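Local coordinates for L-lysine 6-monooxygenase (Pseudomonas syringae pv. tomato, PDB 5CQF), which probably uses FAD and NADPH to hydroxylate the side-chain amine of L-lysine, a step of siderophore biosynthesis, at residues H13-C18 against D44-Y49; T161-L166 against D391-V396; K201-R206 against V224-A229; E218-L223 against Q291-L296. One frame throughout, in Å; residues are numbered along the deposited sequence.

Interaction 1 (H13-C18 against D44-Y49)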
loop_
_atom_site.group_PDB
_atom_site.type_symbol
_atom_site.label_atom_id
_atom_site.label_comp_id
_atom_site.label_asym_id
_atom_site.label_seq_id
_atom_site.Cartn_x
_atom_site.Cartn_y
_atom_site.Cartn_z
ATOM N N HIS A 13 -13.687 -50.549 -14.174
ATOM C CA HIS A 13 -12.363 -50.387 -14.854
ATOM C C HIS A 13 -12.280 -49.093 -15.674
ATOM O O HIS A 13 -13.050 -48.905 -16.623
ATOM C CB HIS A 13 -12.049 -51.592 -15.765
ATOM C CG HIS A 13 -10.586 -51.752 -16.067
ATOM N ND1 HIS A 13 -9.897 -50.903 -16.911
ATOM C CD2 HIS A 13 -9.677 -52.653 -15.619
ATOM C CE1 HIS A 13 -8.629 -51.274 -16.970
ATOM N NE2 HIS A 13 -8.469 -52.333 -16.195
ATOM N N SER A 14 -11.352 -48.206 -15.306
ATOM C CA SER A 14 -11.033 -47.020 -16.117
ATOM C C SER A 14 -9.528 -46.942 -16.287
ATOM O O SER A 14 -8.792 -47.587 -15.539
ATOM C CB SER A 14 -11.557 -45.743 -15.457
ATOM O OG SER A 14 -11.261 -45.728 -14.070
ATOM N N ASP A 15 -9.068 -46.158 -17.262
ATOM C CA ASP A 15 -7.624 -46.024 -17.527
ATOM C C ASP A 15 -6.837 -45.516 -16.319
ATOM O O ASP A 15 -5.663 -45.833 -16.157
ATOM C CB ASP A 15 -7.359 -45.078 -18.697
ATOM C CG ASP A 15 -8.025 -45.532 -19.979
ATOM O OD1 ASP A 15 -7.889 -46.729 -20.324
ATOM O OD2 ASP A 15 -8.680 -44.682 -20.633
ATOM N N ALA A 16 -7.488 -44.710 -15.489
ATOM C CA ALA A 16 -6.883 -44.214 -14.279
ATOM C C ALA A 16 -7.927 -43.934 -13.204
ATOM O O ALA A 16 -9.099 -43.694 -13.508
ATOM C CB ALA A 16 -6.099 -42.954 -14.586
ATOM N N ILE A 17 -7.480 -43.976 -11.951
ATOM C CA ILE A 17 -8.284 -43.536 -10.817
ATOM C C ILE A 17 -7.492 -42.495 -10.053
ATOM O O ILE A 17 -6.300 -42.683 -9.756
ATOM C CB ILE A 17 -8.642 -44.686 -9.856
ATOM C CG1 ILE A 17 -9.451 -45.791 -10.559
ATOM C CG2 ILE A 17 -9.423 -44.164 -8.659
ATOM C CD1 ILE A 17 -10.900 -45.431 -10.816
ATOM N N CYS A 18 -8.154 -41.384 -9.750
ATOM C CA CYS A 18 -7.583 -40.338 -8.897
ATOM C C CYS A 18 -8.321 -40.360 -7.584
ATOM O O CYS A 18 -9.553 -40.318 -7.575
ATOM C CB CYS A 18 -7.740 -38.965 -9.537
ATOM S SG CYS A 18 -7.156 -37.572 -8.507
ATOM N N ASP A 44 -9.498 -38.334 -24.387
ATOM C CA ASP A 44 -10.146 -39.629 -24.608
ATOM C C ASP A 44 -9.906 -40.583 -23.451
ATOM O O ASP A 44 -10.713 -41.466 -23.198
ATOM C CB ASP A 44 -9.645 -40.267 -25.907
ATOM C CG ASP A 44 -9.881 -39.383 -27.119
ATOM O OD1 ASP A 44 -10.943 -38.726 -27.194
ATOM O OD2 ASP A 44 -8.991 -39.343 -27.992
ATOM N N LEU A 45 -8.797 -40.401 -22.752
ATOM C CA LEU A 45 -8.460 -41.215 -21.577
ATOM C C LEU A 45 -9.555 -41.091 -20.510
ATOM O O LEU A 45 -10.018 -40.002 -20.208
ATOM C CB LEU A 45 -7.110 -40.744 -21.050
ATOM C CG LEU A 45 -6.350 -41.447 -19.927
ATOM C CD1 LEU A 45 -4.857 -41.154 -20.080
ATOM C CD2 LEU A 45 -6.818 -41.014 -18.541
ATOM N N SER A 46 -9.991 -42.223 -19.977
ATOM C CA SER A 46 -11.085 -42.267 -19.016
ATOM C C SER A 46 -10.491 -42.370 -17.625
ATOM O O SER A 46 -9.664 -43.244 -17.336
ATOM C CB SER A 46 -12.019 -43.455 -19.283
ATOM O OG SER A 46 -11.526 -44.654 -18.691
ATOM N N ILE A 47 -10.932 -41.468 -16.766
ATOM C CA ILE A 47 -10.427 -41.353 -15.435
ATOM C C ILE A 47 -11.636 -41.119 -14.551
ATOM O O ILE A 47 -12.556 -40.412 -14.946
ATOM C CB ILE A 47 -9.407 -40.201 -15.352
ATOM C CG1 ILE A 47 -9.042 -39.899 -13.905
ATOM C CG2 ILE A 47 -9.949 -38.926 -15.968
ATOM C CD1 ILE A 47 -7.793 -39.075 -13.785
ATOM N N GLY A 48 -11.650 -41.740 -13.381
ATOM C CA GLY A 48 -12.722 -41.559 -12.392
ATOM C C GLY A 48 -12.164 -40.945 -11.121
ATOM O O GLY A 48 -10.991 -41.142 -10.800
ATOM N N TYR A 49 -12.976 -40.196 -10.385
ATOM C CA TYR A 49 -12.474 -39.583 -9.154
ATOM C C TYR A 49 -13.302 -40.024 -7.953
ATOM O O TYR A 49 -14.527 -40.068 -8.022
ATOM C CB TYR A 49 -12.463 -38.047 -9.260
ATOM C CG TYR A 49 -11.718 -37.509 -10.454
ATOM C CD1 TYR A 49 -12.308 -37.480 -11.703
ATOM C CD2 TYR A 49 -10.427 -37.005 -10.327
ATOM C CE1 TYR A 49 -11.636 -36.978 -12.807
ATOM C CE2 TYR A 49 -9.743 -36.511 -11.423
ATOM C CZ TYR A 49 -10.357 -36.492 -12.663
ATOM O OH TYR A 49 -9.692 -36.013 -13.767
#

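Interaction 2 (T161-L166 against D391-V396)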
loop_
_atom_site.group_PDB
_atom_site.type_symbol
_atom_site.label_atom_id
_atom_site.label_comp_id
_atom_site.label_asym_id
_atom_site.label_seq_id
_atom_site.Cartn_x
_atom_site.Cartn_y
_atom_site.Cartn_z
ATOM N N THR A 161 -7.513 -50.582 -11.992
ATOM C CA THR A 161 -6.728 -49.703 -12.849
ATOM C C THR A 161 -5.254 -50.046 -12.787
ATOM O O THR A 161 -4.789 -50.570 -11.787
ATOM C CB THR A 161 -6.911 -48.228 -12.422
ATOM O OG1 THR A 161 -6.356 -47.365 -13.414
ATOM C CG2 THR A 161 -6.214 -47.966 -11.093
ATOM N N ARG A 162 -4.524 -49.737 -13.853
ATOM C CA ARG A 162 -3.053 -49.749 -13.832
ATOM C C ARG A 162 -2.466 -48.382 -13.419
ATOM O O ARG A 162 -1.252 -48.259 -13.211
ATOM C CB ARG A 162 -2.496 -50.106 -15.224
ATOM C CG ARG A 162 -2.789 -51.510 -15.735
ATOM C CD ARG A 162 -2.111 -51.761 -17.088
ATOM N NE ARG A 162 -2.586 -52.988 -17.757
ATOM C CZ ARG A 162 -2.044 -54.213 -17.648
ATOM N NH1 ARG A 162 -0.969 -54.449 -16.894
ATOM N NH2 ARG A 162 -2.591 -55.226 -18.309
ATOM N N ASN A 163 -3.298 -47.339 -13.343
ATOM C CA ASN A 163 -2.780 -45.985 -13.167
ATOM C C ASN A 163 -3.466 -45.271 -12.033
ATOM O O ASN A 163 -4.661 -45.031 -12.092
ATOM C CB ASN A 163 -2.915 -45.221 -14.469
ATOM C CG ASN A 163 -2.090 -45.856 -15.578
ATOM O OD1 ASN A 163 -0.858 -45.948 -15.462
ATOM N ND2 ASN A 163 -2.754 -46.341 -16.623
ATOM N N LEU A 164 -2.706 -44.963 -10.985
ATOM C CA LEU A 164 -3.290 -44.450 -9.756
ATOM C C LEU A 164 -2.696 -43.091 -9.381
ATOM O O LEU A 164 -1.479 -42.925 -9.393
ATOM C CB LEU A 164 -3.039 -45.438 -8.619
ATOM C CG LEU A 164 -3.697 -45.080 -7.275
ATOM C CD1 LEU A 164 -5.207 -45.236 -7.354
ATOM C CD2 LEU A 164 -3.140 -45.909 -6.131
ATOM N N VAL A 165 -3.557 -42.127 -9.045
ATOM C CA VAL A 165 -3.115 -40.809 -8.574
ATOM C C VAL A 165 -3.656 -40.582 -7.174
ATOM O O VAL A 165 -4.846 -40.748 -6.936
ATOM C CB VAL A 165 -3.597 -39.685 -9.514
ATOM C CG1 VAL A 165 -3.082 -38.326 -9.039
ATOM C CG2 VAL A 165 -3.141 -39.956 -10.944
ATOM N N LEU A 166 -2.783 -40.237 -6.233
ATOM C CA LEU A 166 -3.231 -39.958 -4.872
ATOM C C LEU A 166 -3.197 -38.489 -4.691
ATOM O O LEU A 166 -2.139 -37.926 -4.756
ATOM C CB LEU A 166 -2.322 -40.585 -3.829
ATOM C CG LEU A 166 -2.695 -41.985 -3.358
ATOM C CD1 LEU A 166 -2.508 -42.964 -4.484
ATOM C CD2 LEU A 166 -1.811 -42.337 -2.171
ATOM N N ASP A 391 3.629 -52.542 -15.970
ATOM C CA ASP A 391 2.712 -51.495 -16.466
ATOM C C ASP A 391 1.935 -50.707 -15.391
ATOM O O ASP A 391 1.056 -49.925 -15.756
ATOM C CB ASP A 391 1.688 -52.074 -17.476
ATOM C CG ASP A 391 2.302 -52.423 -18.815
ATOM O OD1 ASP A 391 2.936 -51.534 -19.421
ATOM O OD2 ASP A 391 2.122 -53.574 -19.276
ATOM N N VAL A 392 2.231 -50.890 -14.098
ATOM C CA VAL A 392 1.466 -50.195 -13.037
ATOM C C VAL A 392 2.168 -48.922 -12.545
ATOM O O VAL A 392 3.316 -48.950 -12.087
ATOM C CB VAL A 392 1.114 -51.104 -11.837
ATOM C CG1 VAL A 392 0.318 -50.342 -10.782
ATOM C CG2 VAL A 392 0.309 -52.292 -12.312
ATOM N N ASN A 393 1.445 -47.809 -12.640
ATOM C CA ASN A 393 1.974 -46.519 -12.271
ATOM C C ASN A 393 1.157 -45.850 -11.208
ATOM O O ASN A 393 -0.077 -45.928 -11.179
ATOM C CB ASN A 393 2.049 -45.628 -13.489
ATOM C CG ASN A 393 2.788 -46.287 -14.625
ATOM O OD1 ASN A 393 4.013 -46.309 -14.638
ATOM N ND2 ASN A 393 2.045 -46.840 -15.582
ATOM N N ILE A 394 1.882 -45.182 -10.323
ATOM C CA ILE A 394 1.280 -44.445 -9.236
ATOM C C ILE A 394 1.958 -43.091 -9.144
ATOM O O ILE A 394 3.174 -42.984 -9.348
ATOM C CB ILE A 394 1.412 -45.199 -7.901
ATOM C CG1 ILE A 394 0.856 -46.639 -8.016
ATOM C CG2 ILE A 394 0.680 -44.453 -6.792
ATOM C CD1 ILE A 394 1.361 -47.572 -6.949
ATOM N N TRP A 395 1.147 -42.074 -8.847
ATOM C CA TRP A 395 1.596 -40.693 -8.689
ATOM C C TRP A 395 1.082 -40.202 -7.364
ATOM O O TRP A 395 -0.055 -40.534 -6.998
ATOM C CB TRP A 395 1.005 -39.813 -9.766
ATOM C CG TRP A 395 1.582 -40.021 -11.138
ATOM C CD1 TRP A 395 2.619 -39.335 -11.702
ATOM C CD2 TRP A 395 1.139 -40.956 -12.129
ATOM N NE1 TRP A 395 2.855 -39.797 -12.968
ATOM C CE2 TRP A 395 1.962 -40.791 -13.254
ATOM C CE3 TRP A 395 0.155 -41.932 -12.157
ATOM C CZ2 TRP A 395 1.822 -41.555 -14.400
ATOM C CZ3 TRP A 395 0.007 -42.690 -13.301
ATOM C CH2 TRP A 395 0.838 -42.497 -14.407
ATOM N N VAL A 396 1.896 -39.433 -6.644
ATOM C CA VAL A 396 1.402 -38.700 -5.480
ATOM C C VAL A 396 1.358 -37.216 -5.820
ATOM O O VAL A 396 2.387 -36.602 -6.011
ATOM C CB VAL A 396 2.240 -38.938 -4.212
ATOM C CG1 VAL A 396 1.660 -38.163 -3.027
ATOM C CG2 VAL A 396 2.280 -40.415 -3.888
#

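Interaction 3 (K201-R206 against V224-A229)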
loop_
_atom_site.group_PDB
_atom_site.type_symbol
_atom_site.label_atom_id
_atom_site.label_comp_id
_atom_site.label_asym_id
_atom_site.label_seq_id
_atom_site.Cartn_x
_atom_site.Cartn_y
_atom_site.Cartn_z
ATOM N N LYS A 201 -23.763 -20.837 21.307
ATOM C CA LYS A 201 -23.875 -19.417 21.490
ATOM C C LYS A 201 -22.899 -18.915 22.524
ATOM O O LYS A 201 -22.904 -17.735 22.830
ATOM C CB LYS A 201 -25.306 -19.075 21.938
ATOM C CG LYS A 201 -26.403 -19.457 20.948
ATOM C CD LYS A 201 -27.797 -19.332 21.577
ATOM C CE LYS A 201 -28.905 -19.761 20.618
ATOM N NZ LYS A 201 -30.264 -19.729 21.235
ATOM N N GLN A 202 -22.092 -19.789 23.103
ATOM C CA GLN A 202 -21.159 -19.346 24.142
ATOM C C GLN A 202 -19.850 -20.089 24.050
ATOM O O GLN A 202 -19.779 -21.306 24.301
ATOM C CB GLN A 202 -21.744 -19.536 25.549
ATOM C CG GLN A 202 -20.805 -19.136 26.690
ATOM C CD GLN A 202 -20.652 -17.634 26.807
ATOM O OE1 GLN A 202 -21.632 -16.910 26.974
ATOM N NE2 GLN A 202 -19.426 -17.153 26.701
ATOM N N LEU A 203 -18.809 -19.341 23.711
ATOM C CA LEU A 203 -17.473 -19.898 23.712
ATOM C C LEU A 203 -16.855 -19.827 25.114
ATOM O O LEU A 203 -17.123 -18.909 25.854
ATOM C CB LEU A 203 -16.595 -19.127 22.728
ATOM C CG LEU A 203 -17.101 -19.101 21.292
ATOM C CD1 LEU A 203 -16.161 -18.266 20.441
ATOM C CD2 LEU A 203 -17.217 -20.504 20.729
ATOM N N PRO A 204 -15.980 -20.775 25.455
ATOM C CA PRO A 204 -15.175 -20.610 26.668
ATOM C C PRO A 204 -14.202 -19.443 26.595
ATOM O O PRO A 204 -13.800 -19.039 25.510
ATOM C CB PRO A 204 -14.416 -21.934 26.791
ATOM C CG PRO A 204 -14.522 -22.592 25.474
ATOM C CD PRO A 204 -15.727 -22.054 24.770
ATOM N N LYS A 205 -13.823 -18.929 27.754
ATOM C CA LYS A 205 -13.084 -17.676 27.863
ATOM C C LYS A 205 -11.574 -17.809 27.609
ATOM O O LYS A 205 -10.970 -16.960 26.962
ATOM C CB LYS A 205 -13.322 -17.068 29.267
ATOM C CG LYS A 205 -12.753 -15.662 29.477
ATOM C CD LYS A 205 -13.008 -15.133 30.890
ATOM C CE LYS A 205 -11.985 -15.674 31.895
ATOM N NZ LYS A 205 -12.472 -15.672 33.310
ATOM N N ARG A 206 -10.968 -18.861 28.151
ATOM C CA ARG A 206 -9.514 -18.975 28.206
ATOM C C ARG A 206 -9.068 -20.023 27.214
ATOM O O ARG A 206 -9.466 -21.172 27.303
ATOM C CB ARG A 206 -9.085 -19.346 29.618
ATOM C CG ARG A 206 -9.407 -18.292 30.672
ATOM C CD ARG A 206 -9.154 -18.803 32.096
ATOM N NE ARG A 206 -9.913 -20.038 32.318
ATOM C CZ ARG A 206 -9.713 -20.908 33.306
ATOM N NH1 ARG A 206 -8.784 -20.699 34.231
ATOM N NH2 ARG A 206 -10.459 -22.003 33.361
ATOM N N VAL A 224 -10.306 -14.198 19.183
ATOM C CA VAL A 224 -10.416 -12.854 19.745
ATOM C C VAL A 224 -11.448 -12.022 18.972
ATOM O O VAL A 224 -11.913 -11.023 19.480
ATOM C CB VAL A 224 -9.081 -12.076 19.792
ATOM C CG1 VAL A 224 -8.064 -12.775 20.672
ATOM C CG2 VAL A 224 -8.521 -11.844 18.395
ATOM N N SER A 225 -11.813 -12.427 17.762
ATOM C CA SER A 225 -12.882 -11.739 17.032
ATOM C C SER A 225 -14.273 -12.084 17.523
ATOM O O SER A 225 -15.164 -11.287 17.405
ATOM C CB SER A 225 -12.839 -12.053 15.533
ATOM O OG SER A 225 -11.719 -11.455 14.953
ATOM N N ARG A 226 -14.479 -13.280 18.021
ATOM C CA ARG A 226 -15.836 -13.741 18.240
ATOM C C ARG A 226 -16.417 -13.242 19.538
ATOM O O ARG A 226 -17.613 -13.268 19.698
ATOM C CB ARG A 226 -15.882 -15.258 18.246
ATOM C CG ARG A 226 -15.741 -15.868 16.875
ATOM C CD ARG A 226 -17.076 -16.244 16.266
ATOM N NE ARG A 226 -16.952 -17.557 15.634
ATOM C CZ ARG A 226 -17.593 -18.657 16.019
ATOM N NH1 ARG A 226 -17.382 -19.783 15.352
ATOM N NH2 ARG A 226 -18.455 -18.648 17.042
ATOM N N ASP A 227 -15.577 -12.816 20.471
ATOM C CA ASP A 227 -16.031 -12.588 21.833
ATOM C C ASP A 227 -15.007 -11.717 22.535
ATOM O O ASP A 227 -13.850 -12.093 22.639
ATOM C CB ASP A 227 -16.163 -13.937 22.539
ATOM C CG ASP A 227 -16.659 -13.820 23.972
ATOM O OD1 ASP A 227 -16.470 -12.746 24.591
ATOM O OD2 ASP A 227 -17.226 -14.823 24.486
ATOM N N PRO A 228 -15.430 -10.563 23.048
ATOM C CA PRO A 228 -14.443 -9.610 23.566
ATOM C C PRO A 228 -13.799 -9.963 24.914
ATOM O O PRO A 228 -12.871 -9.283 25.376
ATOM C CB PRO A 228 -15.249 -8.294 23.691
ATOM C CG PRO A 228 -16.572 -8.563 23.052
ATOM C CD PRO A 228 -16.802 -10.036 23.174
ATOM N N ALA A 229 -14.288 -10.996 25.569
ATOM C CA ALA A 229 -13.712 -11.370 26.851
ATOM C C ALA A 229 -12.755 -12.559 26.748
ATOM O O ALA A 229 -12.056 -12.870 27.725
ATOM C CB ALA A 229 -14.827 -11.672 27.829
HETATM O O HOH W 1 -16.048 -15.967 26.576
HETATM O O HOH W 2 -19.031 -16.436 22.818
#

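Interaction 4 (E218-L223 against Q291-L296)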
loop_
_atom_site.group_PDB
_atom_site.type_symbol
_atom_site.label_atom_id
_atom_site.label_comp_id
_atom_site.label_asym_id
_atom_site.label_seq_id
_atom_site.Cartn_x
_atom_site.Cartn_y
_atom_site.Cartn_z
ATOM N N GLU A 218 -4.823 -17.603 12.185
ATOM C CA GLU A 218 -6.220 -17.448 11.868
ATOM C C GLU A 218 -7.148 -17.916 13.004
ATOM O O GLU A 218 -8.221 -17.353 13.213
ATOM C CB GLU A 218 -6.542 -18.203 10.587
ATOM C CG GLU A 218 -5.843 -17.620 9.381
ATOM C CD GLU A 218 -6.182 -18.371 8.101
ATOM O OE1 GLU A 218 -6.827 -19.449 8.203
ATOM O OE2 GLU A 218 -5.821 -17.872 7.000
ATOM N N SER A 219 -6.716 -18.924 13.739
ATOM C CA SER A 219 -7.476 -19.403 14.877
ATOM C C SER A 219 -7.488 -18.365 15.948
ATOM O O SER A 219 -8.516 -18.070 16.540
ATOM C CB SER A 219 -6.864 -20.688 15.417
ATOM O OG SER A 219 -6.963 -21.738 14.471
ATOM N N VAL A 220 -6.325 -17.797 16.195
ATOM C CA VAL A 220 -6.224 -16.766 17.188
ATOM C C VAL A 220 -7.132 -15.623 16.818
ATOM O O VAL A 220 -7.917 -15.159 17.643
ATOM C CB VAL A 220 -4.780 -16.284 17.371
ATOM C CG1 VAL A 220 -4.715 -15.063 18.275
ATOM C CG2 VAL A 220 -3.938 -17.398 17.975
ATOM N N LEU A 221 -7.026 -15.172 15.585
ATOM C CA LEU A 221 -7.832 -14.043 15.132
ATOM C C LEU A 221 -9.310 -14.315 15.289
ATOM O O LEU A 221 -10.067 -13.439 15.728
ATOM C CB LEU A 221 -7.520 -13.705 13.683
ATOM C CG LEU A 221 -8.233 -12.500 13.043
ATOM C CD1 LEU A 221 -7.912 -11.208 13.766
ATOM C CD2 LEU A 221 -7.778 -12.379 11.596
ATOM N N GLU A 222 -9.727 -15.523 14.948
ATOM C CA GLU A 222 -11.131 -15.830 14.953
ATOM C C GLU A 222 -11.625 -15.861 16.400
ATOM O O GLU A 222 -12.731 -15.364 16.714
ATOM C CB GLU A 222 -11.406 -17.131 14.220
ATOM C CG GLU A 222 -12.845 -17.649 14.348
ATOM C CD GLU A 222 -13.889 -16.853 13.565
ATOM O OE1 GLU A 222 -13.536 -16.218 12.545
ATOM O OE2 GLU A 222 -15.081 -16.900 13.963
ATOM N N LEU A 223 -10.805 -16.398 17.299
ATOM C CA LEU A 223 -11.206 -16.442 18.697
ATOM C C LEU A 223 -11.340 -15.039 19.294
ATOM O O LEU A 223 -12.380 -14.727 19.877
ATOM C CB LEU A 223 -10.244 -17.257 19.525
ATOM C CG LEU A 223 -10.179 -18.736 19.195
ATOM C CD1 LEU A 223 -9.063 -19.339 20.025
ATOM C CD2 LEU A 223 -11.511 -19.453 19.466
ATOM N N GLN A 291 -1.350 -8.598 9.787
ATOM C CA GLN A 291 -1.844 -7.252 9.976
ATOM C C GLN A 291 -3.196 -7.257 10.675
ATOM O O GLN A 291 -3.430 -6.460 11.561
ATOM C CB GLN A 291 -1.884 -6.508 8.627
ATOM C CG GLN A 291 -2.610 -5.162 8.589
ATOM C CD GLN A 291 -2.068 -4.131 9.575
ATOM O OE1 GLN A 291 -0.901 -4.198 9.986
ATOM N NE2 GLN A 291 -2.925 -3.167 9.971
ATOM N N LYS A 292 -4.092 -8.157 10.306
ATOM C CA LYS A 292 -5.438 -8.157 10.917
ATOM C C LYS A 292 -5.326 -8.454 12.406
ATOM O O LYS A 292 -5.976 -7.799 13.253
ATOM C CB LYS A 292 -6.376 -9.162 10.226
ATOM C CG LYS A 292 -7.205 -8.549 9.108
ATOM C CD LYS A 292 -7.456 -9.508 7.950
ATOM C CE LYS A 292 -8.548 -10.515 8.243
ATOM N NZ LYS A 292 -8.362 -11.796 7.480
ATOM N N LEU A 293 -4.494 -9.442 12.722
ATOM C CA LEU A 293 -4.339 -9.871 14.108
ATOM C C LEU A 293 -3.660 -8.792 14.906
ATOM O O LEU A 293 -4.160 -8.400 15.936
ATOM C CB LEU A 293 -3.591 -11.200 14.209
ATOM C CG LEU A 293 -3.302 -11.664 15.638
ATOM C CD1 LEU A 293 -4.571 -11.827 16.457
ATOM C CD2 LEU A 293 -2.566 -12.970 15.559
ATOM N N PHE A 294 -2.562 -8.251 14.410
ATOM C CA PHE A 294 -1.854 -7.179 15.147
ATOM C C PHE A 294 -2.721 -5.904 15.338
ATOM O O PHE A 294 -2.771 -5.309 16.426
ATOM C CB PHE A 294 -0.533 -6.872 14.422
ATOM C CG PHE A 294 0.312 -5.855 15.110
ATOM C CD1 PHE A 294 1.221 -6.232 16.116
ATOM C CD2 PHE A 294 0.211 -4.513 14.772
ATOM C CE1 PHE A 294 1.998 -5.266 16.765
ATOM C CE2 PHE A 294 0.975 -3.545 15.433
ATOM C CZ PHE A 294 1.870 -3.923 16.422
ATOM N N SER A 295 -3.432 -5.495 14.303
ATOM C CA SER A 295 -4.312 -4.310 14.406
ATOM C C SER A 295 -5.432 -4.466 15.443
ATOM O O SER A 295 -5.702 -3.556 16.206
ATOM C CB SER A 295 -4.924 -3.987 13.041
ATOM O OG SER A 295 -5.832 -2.906 13.116
ATOM N N LEU A 296 -6.061 -5.634 15.472
ATOM C CA LEU A 296 -7.153 -5.888 16.383
ATOM C C LEU A 296 -6.689 -5.921 17.824
ATOM O O LEU A 296 -7.348 -5.382 18.705
ATOM C CB LEU A 296 -7.821 -7.225 16.021
ATOM C CG LEU A 296 -9.005 -7.699 16.895
ATOM C CD1 LEU A 296 -9.980 -6.552 17.137
ATOM C CD2 LEU A 296 -9.719 -8.871 16.227
#

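Interaction 1 (H13-C18 against D44-Y49)
C18 and Y49 make the tight end of this pair of parallel strands. CB of C18 lies 3.4 Å from CD2 of Y49. C18 SG, set anti to the backbone N (chi1 176°), sits at the edge of the ring, 5.0 Å from the centroid, a cysteine sulfur-aromatic contact. On the same face of the sheet C18 CB also meets CD1 of I47, and A16 CB packs on CG1 of I47. Backbone bonds tie the strands: C18 N gives a nearly straight one to G48 O, and G48 N reaches A16 O at 3.2 Å. That carbonyl is gripped twice, because S14 OG donates to it from the opposite face of its plane.

The other end, where the chain has not yet settled into strand, is looser and partly open to solvent, and polar groups do the work. The D15 carboxylate takes S46 N on OD2 (2.9 Å, 176° at the hydrogen), using its anti side, while D15 N donates back to S46 OG at 3.2 Å. The two residues thus hold each other by one backbone and one side-chain group apiece.

Strands 16-19 and 47-50 with helix 23-37 form the opening beta-alpha-beta unit of a Rossmann-type fold. F32 of that helix packs under L45, I47 and Y49, strand 163-166 flanks strand 16-19 on its other side, and H128 and R130 make backbone hydrogen bonds to Y49.

Interaction 2 (T161-L166 against D391-V396)
R162, W395 and L166 give up the most surface where these two parallel strands lie together. R162 lays its extended chain over D391: CD is 3.8 Å from D391 CB, and the guanidinium stands nearly perpendicular to the carboxylate (85°). The salt bridge from NH1 to D391 OD2 is long, 4.0 Å, and no N-H points at the oxygen; NH1 also has a weak hydrogen bond to Q148. D391 is itself poorly ordered.

W395 swings its indole back along the neighbouring strand, with CG beside its own backbone N (chi1 -72°). The ring edge then meets L164 O in plane, CE3 to O 3.4 Å, and the V165 side chain slants across the indole, CG2 4.0 Å from CE3 of W395. W395 N donates to L164 O, and W395 O takes L166 N at 2.8 Å. L166, on the other face, brings CD1 within 4.2 Å of I394 CG2.

Beside the indole, the N163 and N393 side chains lie side by side, pointing the same way, their amides nearly coplanar (6° apart), with N393 ND2 donating to N163 OD1 at 3.0 Å. Each amide has an outside partner as well: N163 ND2 reaches D15 O, and N393 OD1 takes R383 NE.

The chemistry implies that the strand pairing is fixed by short backbone bonds and by the amide pair, whose polar ends are matched, whereas the charged pair at the solvent end probably adds only a diffuse attraction.

Interaction 3 (K201-R206 against V224-A229)
Q202 reaches back toward D227 although its CB points away: the chain bends at chi2 (73°), bringing NE2 to 3.9 Å from D227 OD2. The amide's firm partner is local, L203 O, which accepts from NE2 at 3.0 Å.

L203 comes next and is the apolar centre. It crosses R226 at about a right angle, with CD1 resting 3.7 Å from R226 CB and also near NH2; the guanidinium is bound through NE to E222, one turn back in the helix. Two waters join the L203 backbone to D227 OD2. One donates to L203 O and, at 2.7 Å, to OD2; the other accepts from L203 N and donates to OD2 at 2.9 Å.

This is where the loop leading into strand 206-210 passes the C-terminal end of helix 214-226, in what is probably a second Rossmann-type unit that continues into strand 231-235. Just past the helix an Asx turn shapes the chain, with D227 OD1 accepting from A229 N.

Farther along, K205 lies beside A229, its CG 3.4 Å from A229 O. CG stands anti to the backbone N (chi1 -173°), and the bend at chi3 carries the ammonium end away from A229, while the K205 backbone bonds to E231.

Interaction 4 (E218-L223 against Q291-L296)
L221 wedges its two methyls between three residues of the facing helix. CD1 drops against the backbone of L293, 3.8 Å from its CA, and equally close to L296 CD2, the L221 and L296 side chains meeting at a slant. CD2 turns to K292, 3.8 Å from its CB, the two side chains crossing at about a right angle. With chi1 at -178° L221 swings its CG away from the backbone N, which carries the branched end over to the other helix. K292, bent at chi2 and chi3, curls its aliphatic carbons round CD2 while NZ goes to a salt bridge with E289.

The contact joins helix 214-226, which follows strand 206-210 in what is probably the NADP-binding Rossmann-type domain, to helix 287-302. Their local axes approach to 9.7 Å and cross at 39°, with N-to-C directions roughly alike; L221 and L293 mark the nearest point of the backbones.

Deeper in, V220 and L293 also meet at about a right angle. V220 CG1 touches L293 CD1 at 3.7 Å and CD2 at 4.0 Å, so the valine methyl sits against the fork of the leucine. V220 reaches on to V209 of strand 206-210, and this end is buried, whereas K292 is on the exposed side. F294 packs on L105 of the second subunit, and S295 OG hydrogen-bonds R107 of the same second subunit.

In the fold
The four contacts fall into two pairs at opposite sides of the chain's centre. Interactions 1 and 2, centres about 10 Å apart, lie in one parallel sheet, where strands 16-19 and 163-166 are neighbours joined by I17 O and V165 N. Interactions 3 and 4, centres about 13 Å apart, share helix 214-226, and L296 touches V224 and S225 between them. Between the pairs, centres are about 42 to 48 Å apart. Along the chain interaction 1 comes first; interaction 2 brings strand 393-396 back beside 163-166, enclosing interactions 3 and 4, whose segments alternate. The chain thus leaves one Rossmann-type unit, builds what is probably a second, and returns, consistent with separate FAD and NADP domains.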